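Local coordinates for Thg1-like uncharacterized protein (Bacillus thuringiensis, PDB 4KGM), which probably adds nucleotides to the 5' end of tRNA, as Thg1-family 3'-5' polymerases do, and binds ATP together with magnesium ions, at residues A[52-57]-A[217-222]; A[199-204]-A[221-226]. All blocks are in the same frame, centred on the assembly; numbering follows the deposited sequence.

How the contacts relate
Along the chain the segments come in the order 52-57, 199-204, 217-222 and 221-226, and the last two overlap at His221 and Glu222. Contact 1 sets helix 47-63 against strand 215-220, an edge strand, within this chain, of the antiparallel sheet in the palm-like domain. Contact 2, its centre about 9 Å from that of contact 1, joins neighbouring strand 200-206 to the loop that follows strand 215-220. Ser218 N to Ile203 O (3.0 Å) and Asp220 N to Cys201 O (3.2 Å) are probable hydrogen bonds linking the two strands. Together the contacts illustrate how helix 47-63 meets strand 215-220 and the His221 that follows it, while the loop after that strand folds back on strand 200-206.

Contact 1 of 2, residues A[52-57]-A[217-222]; sequences AFWETC and WSVDHE
Trp54 meets Val219 and His221 where helix 47-63 packs on the antiparallel sheet of the polymerase palm-like domain, at strand 215-220, which is outermost within this chain. The contact is a compact example of helix-on-sheet packing in which Trp54 makes the whole contact for segment 52-57. The apolar part has two branches of Val219. CG2 lies 3.9 Å from Trp54 CB, while CG1, anti to the backbone N (chi1 -179°), sits over one face of the indole. The same CG1 also stands 3.5 Å above the plane of the His221 ring, displaced toward its rim, and lies beside both rings.

The aromatic part is an offset edge-to-face pair. An edge of His221 is directed at the six-membered ring of Trp54, with centroids 5.2 Å apart and planes at 72°. Trp195 adds a further edge-to-face partner and His72 also meets the indole. The side chain of Trp54 lies about 8 Å from the bound ATP and is not among the residues that line its pocket.

Inside the helix, Ala52 O is gripped twice, by Thr56 N and by Thr56 OG1 at 2.7 Å, the hydroxyl donor tilted 21° from the carbonyl plane. Across the interface no hydrogen bond forms, and the nearest approach to the indole is made by His221 CE1, 3.6 Å from both CZ3 and CH2 of Trp54.

Contact 2 of 2, residues A[199-204]-A[221-226]; sequences GICIIK and HETPII
Thr223 OG1 appears to accept the backbone N-H of Cys201 over 3.2 Å, nearly straight at 163°, and also makes a weak hydrogen bond with Asp220 OD2. The hydroxyl is less surely placed than its neighbours, because it crowds another atom of the model, so this geometry deserves some caution. The arrangement shows how a side chain can stand in for a strand partner. The chain turns away after Asp220 N, leaving Asp220 O too distant to pair with Cys201 N, and the threonine hydroxyl probably takes the N-H instead.

Carbon and sulfur contacts lie beside this bond. With OG1 beside its own backbone N (chi1 -59°), Thr223 sends CG2 anti to that N and alongside the cysteine, 3.9 Å from Cys201 SG. Ile200 crosses Thr223 at about a right angle; its CG2 is 4.0 Å from Thr223 OG1 and 4.1 Å from His221 CA. Tyr232 of helix 231-237 touches both Cys201 and Thr223.

The loop is also tied down by its backbone. Arg198 NH2 bonds to Thr223 O, and Gln148 bonds to the loop twice, its NE2 to Pro224 O and its OE1 to Ile226 N. The contact therefore combines one probable polar bond with a mostly buried neighbourhood, in which the threonine hydroxyl probably gives the N-H of Cys201 its partner.

Contact 1 of 2, residues A[52-57]-A[217-222]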
loop_
_atom_site.group_PDB
_atom_site.type_symbol
_atom_site.label_atom_id
_atom_site.label_comp_id
_atom_site.label_asym_id
_atom_site.label_seq_id
_atom_site.Cartn_x
_atom_site.Cartn_y
_atom_site.Cartn_z
ATOM N N ALA A 52 33.201 -4.704 10.806
ATOM C CA ALA A 52 32.388 -3.554 11.177
ATOM C C ALA A 52 30.920 -3.852 10.891
ATOM O O ALA A 52 30.029 -3.381 11.600
ATOM C CB ALA A 52 32.841 -2.316 10.423
ATOM N N PHE A 53 30.677 -4.636 9.843
ATOM C CA PHE A 53 29.333 -5.098 9.524
ATOM C C PHE A 53 28.878 -6.136 10.539
ATOM O O PHE A 53 27.706 -6.178 10.919
ATOM C CB PHE A 53 29.280 -5.697 8.118
ATOM C CG PHE A 53 29.073 -4.683 7.030
ATOM C CD1 PHE A 53 27.822 -4.129 6.810
ATOM C CD2 PHE A 53 30.124 -4.291 6.217
ATOM C CE1 PHE A 53 27.626 -3.199 5.809
ATOM C CE2 PHE A 53 29.934 -3.361 5.213
ATOM C CZ PHE A 53 28.684 -2.814 5.010
ATOM N N TRP A 54 29.811 -6.974 10.977
ATOM C CA TRP A 54 29.499 -8.036 11.925
ATOM C C TRP A 54 29.089 -7.463 13.277
ATOM O O TRP A 54 28.201 -7.995 13.942
ATOM C CB TRP A 54 30.685 -8.990 12.078
ATOM C CG TRP A 54 31.080 -9.654 10.793
ATOM C CD1 TRP A 54 30.363 -9.687 9.632
ATOM C CD2 TRP A 54 32.295 -10.371 10.534
ATOM N NE1 TRP A 54 31.054 -10.380 8.669
ATOM C CE2 TRP A 54 32.242 -10.812 9.198
ATOM C CE3 TRP A 54 33.419 -10.684 11.304
ATOM C CZ2 TRP A 54 33.270 -11.550 8.614
ATOM C CZ3 TRP A 54 34.439 -11.417 10.723
ATOM C CH2 TRP A 54 34.356 -11.842 9.392
ATOM N N GLU A 55 29.737 -6.374 13.678
ATOM C CA GLU A 55 29.371 -5.685 14.909
ATOM C C GLU A 55 28.041 -4.967 14.725
ATOM O O GLU A 55 27.262 -4.827 15.666
ATOM C CB GLU A 55 30.459 -4.693 15.323
ATOM C CG GLU A 55 31.710 -5.354 15.866
ATOM C CD GLU A 55 31.429 -6.212 17.084
ATOM O OE1 GLU A 55 30.942 -5.666 18.098
ATOM O OE2 GLU A 55 31.686 -7.433 17.027
ATOM N N THR A 56 27.792 -4.513 13.501
ATOM C CA THR A 56 26.522 -3.889 13.163
ATOM C C THR A 56 25.412 -4.932 13.221
ATOM O O THR A 56 24.341 -4.686 13.778
ATOM C CB THR A 56 26.567 -3.253 11.762
ATOM O OG1 THR A 56 27.565 -2.225 11.735
ATOM C CG2 THR A 56 25.220 -2.648 11.404
ATOM N N CYS A 57 25.689 -6.104 12.656
ATOM C CA CYS A 57 24.738 -7.210 12.653
ATOM C C CYS A 57 24.336 -7.635 14.060
ATOM O O CYS A 57 23.186 -7.996 14.298
ATOM C CB CYS A 57 25.315 -8.406 11.899
ATOM S SG CYS A 57 25.389 -8.196 10.112
ATOM N N TRP A 217 24.690 -12.913 20.807
ATOM C CA TRP A 217 24.758 -12.993 19.355
ATOM C C TRP A 217 26.212 -13.114 18.923
ATOM O O TRP A 217 27.062 -12.334 19.352
ATOM C CB TRP A 217 24.105 -11.767 18.715
ATOM C CG TRP A 217 22.643 -11.650 19.017
ATOM C CD1 TRP A 217 22.071 -10.972 20.053
ATOM C CD2 TRP A 217 21.564 -12.236 18.278
ATOM N NE1 TRP A 217 20.704 -11.094 20.005
ATOM C CE2 TRP A 217 20.367 -11.865 18.924
ATOM C CE3 TRP A 217 21.493 -13.032 17.131
ATOM C CZ2 TRP A 217 19.115 -12.266 18.462
ATOM C CZ3 TRP A 217 20.249 -13.429 16.674
ATOM C CH2 TRP A 217 19.077 -13.046 17.339
ATOM N N SER A 218 26.498 -14.098 18.078
ATOM C CA SER A 218 27.871 -14.371 17.671
ATOM C C SER A 218 27.979 -14.628 16.176
ATOM O O SER A 218 27.003 -15.008 15.529
ATOM C CB SER A 218 28.426 -15.571 18.440
ATOM O OG SER A 218 28.334 -15.369 19.841
ATOM N N VAL A 219 29.172 -14.420 15.633
ATOM C CA VAL A 219 29.433 -14.719 14.234
ATOM C C VAL A 219 29.739 -16.201 14.087
ATOM O O VAL A 219 30.641 -16.725 14.742
ATOM C CB VAL A 219 30.626 -13.910 13.696
ATOM C CG1 VAL A 219 30.858 -14.226 12.225
ATOM C CG2 VAL A 219 30.398 -12.422 13.899
ATOM N N ASP A 220 28.981 -16.882 13.234
ATOM C CA ASP A 220 29.229 -18.291 12.967
ATOM C C ASP A 220 30.005 -18.451 11.666
ATOM O O ASP A 220 29.440 -18.347 10.578
ATOM C CB ASP A 220 27.918 -19.075 12.897
ATOM C CG ASP A 220 28.140 -20.561 12.683
ATOM O OD1 ASP A 220 29.129 -21.099 13.224
ATOM O OD2 ASP A 220 27.331 -21.191 11.969
ATOM N N HIS A 221 31.306 -18.700 11.785
ATOM C CA HIS A 221 32.156 -18.881 10.613
ATOM C C HIS A 221 32.006 -20.287 10.042
ATOM O O HIS A 221 32.546 -20.601 8.981
ATOM C CB HIS A 221 33.616 -18.582 10.955
ATOM C CG HIS A 221 33.860 -17.160 11.355
ATOM N ND1 HIS A 221 33.989 -16.140 10.436
ATOM C CD2 HIS A 221 33.992 -16.586 12.574
ATOM C CE1 HIS A 221 34.192 -15.000 11.071
ATOM N NE2 HIS A 221 34.198 -15.243 12.370
ATOM N N GLU A 222 31.266 -21.128 10.758
ATOM C CA GLU A 222 30.927 -22.457 10.272
ATOM C C GLU A 222 29.523 -22.442 9.675
ATOM O O GLU A 222 28.852 -23.472 9.615
ATOM C CB GLU A 222 31.012 -23.483 11.403
#

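Contact 2 of 2, residues A[199-204]-A[221-226]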
loop_
_atom_site.group_PDB
_atom_site.type_symbol
_atom_site.label_atom_id
_atom_site.label_comp_id
_atom_site.label_asym_id
_atom_site.label_seq_id
_atom_site.Cartn_x
_atom_site.Cartn_y
_atom_site.Cartn_z
ATOM N N GLY A 199 29.414 -15.497 2.426
ATOM C CA GLY A 199 28.971 -14.711 3.565
ATOM C C GLY A 199 28.778 -15.545 4.817
ATOM O O GLY A 199 29.021 -16.752 4.811
ATOM N N ILE A 200 28.342 -14.903 5.898
ATOM C CA ILE A 200 28.084 -15.609 7.150
ATOM C C ILE A 200 26.802 -15.145 7.835
ATOM O O ILE A 200 26.208 -14.137 7.452
ATOM C CB ILE A 200 29.266 -15.482 8.139
ATOM C CG1 ILE A 200 29.859 -14.070 8.100
ATOM C CG2 ILE A 200 30.336 -16.515 7.827
ATOM C CD1 ILE A 200 29.114 -13.054 8.942
ATOM N N CYS A 201 26.390 -15.888 8.856
ATOM C CA CYS A 201 25.206 -15.541 9.630
ATOM C C CYS A 201 25.563 -15.115 11.048
ATOM O O CYS A 201 26.662 -15.384 11.534
ATOM C CB CYS A 201 24.226 -16.716 9.678
ATOM S SG CYS A 201 23.250 -16.944 8.182
ATOM N N ILE A 202 24.621 -14.441 11.700
ATOM C CA ILE A 202 24.758 -14.065 13.101
ATOM C C ILE A 202 23.615 -14.694 13.884
ATOM O O ILE A 202 22.451 -14.362 13.667
ATOM C CB ILE A 202 24.700 -12.542 13.283
ATOM C CG1 ILE A 202 25.653 -11.852 12.304
ATOM C CG2 ILE A 202 25.015 -12.164 14.721
ATOM C CD1 ILE A 202 27.095 -12.236 12.479
ATOM N N ILE A 203 23.950 -15.610 14.788
ATOM C CA ILE A 203 22.945 -16.344 15.547
ATOM C C ILE A 203 23.192 -16.204 17.045
ATOM O O ILE A 203 24.337 -16.107 17.483
ATOM C CB ILE A 203 22.939 -17.845 15.161
ATOM C CG1 ILE A 203 22.660 -18.013 13.667
ATOM C CG2 ILE A 203 21.903 -18.623 15.964
ATOM C CD1 ILE A 203 22.320 -19.432 13.274
ATOM N N LYS A 204 22.115 -16.173 17.822
ATOM C CA LYS A 204 22.219 -16.193 19.272
ATOM C C LYS A 204 22.810 -17.520 19.734
ATOM O O LYS A 204 22.274 -18.587 19.434
ATOM C CB LYS A 204 20.847 -15.979 19.913
ATOM C CG LYS A 204 20.853 -16.065 21.430
ATOM C CD LYS A 204 19.468 -15.816 22.006
ATOM C CE LYS A 204 18.962 -14.429 21.647
ATOM N NZ LYS A 204 17.600 -14.179 22.192
ATOM N N HIS A 221 31.306 -18.700 11.785
ATOM C CA HIS A 221 32.156 -18.881 10.613
ATOM C C HIS A 221 32.006 -20.287 10.042
ATOM O O HIS A 221 32.546 -20.601 8.981
ATOM C CB HIS A 221 33.616 -18.582 10.955
ATOM C CG HIS A 221 33.860 -17.160 11.355
ATOM N ND1 HIS A 221 33.989 -16.140 10.436
ATOM C CD2 HIS A 221 33.992 -16.586 12.574
ATOM C CE1 HIS A 221 34.192 -15.000 11.071
ATOM N NE2 HIS A 221 34.198 -15.243 12.370
ATOM N N GLU A 222 31.266 -21.128 10.758
ATOM C CA GLU A 222 30.927 -22.457 10.272
ATOM C C GLU A 222 29.523 -22.442 9.675
ATOM O O GLU A 222 28.852 -23.472 9.615
ATOM C CB GLU A 222 31.012 -23.483 11.403
ATOM N N THR A 223 29.087 -21.261 9.242
ATOM C CA THR A 223 27.787 -21.105 8.600
ATOM C C THR A 223 27.738 -21.932 7.324
ATOM O O THR A 223 28.516 -21.700 6.397
ATOM C CB THR A 223 27.496 -19.632 8.257
ATOM O OG1 THR A 223 27.513 -18.846 9.454
ATOM C CG2 THR A 223 26.136 -19.499 7.591
ATOM N N PRO A 224 26.819 -22.903 7.272
ATOM C CA PRO A 224 26.741 -23.854 6.160
ATOM C C PRO A 224 26.116 -23.255 4.909
ATOM O O PRO A 224 25.606 -22.134 4.935
ATOM C CB PRO A 224 25.828 -24.948 6.713
ATOM C CG PRO A 224 24.933 -24.226 7.660
ATOM C CD PRO A 224 25.788 -23.162 8.294
ATOM N N ILE A 225 26.169 -24.007 3.815
ATOM C CA ILE A 225 25.426 -23.655 2.617
ATOM C C ILE A 225 23.975 -24.025 2.876
ATOM O O ILE A 225 23.652 -25.201 3.047
ATOM C CB ILE A 225 25.943 -24.422 1.388
ATOM C CG1 ILE A 225 27.458 -24.251 1.249
ATOM C CG2 ILE A 225 25.233 -23.953 0.128
ATOM C CD1 ILE A 225 28.051 -24.997 0.075
ATOM N N ILE A 226 23.107 -23.018 2.920
ATOM C CA ILE A 226 21.712 -23.217 3.308
ATOM C C ILE A 226 21.000 -24.252 2.435
ATOM O O ILE A 226 20.178 -25.029 2.926
ATOM C CB ILE A 226 20.922 -21.890 3.289
ATOM C CG1 ILE A 226 21.693 -20.794 4.027
ATOM C CG2 ILE A 226 19.546 -22.079 3.912
ATOM C CD1 ILE A 226 21.881 -21.065 5.499
#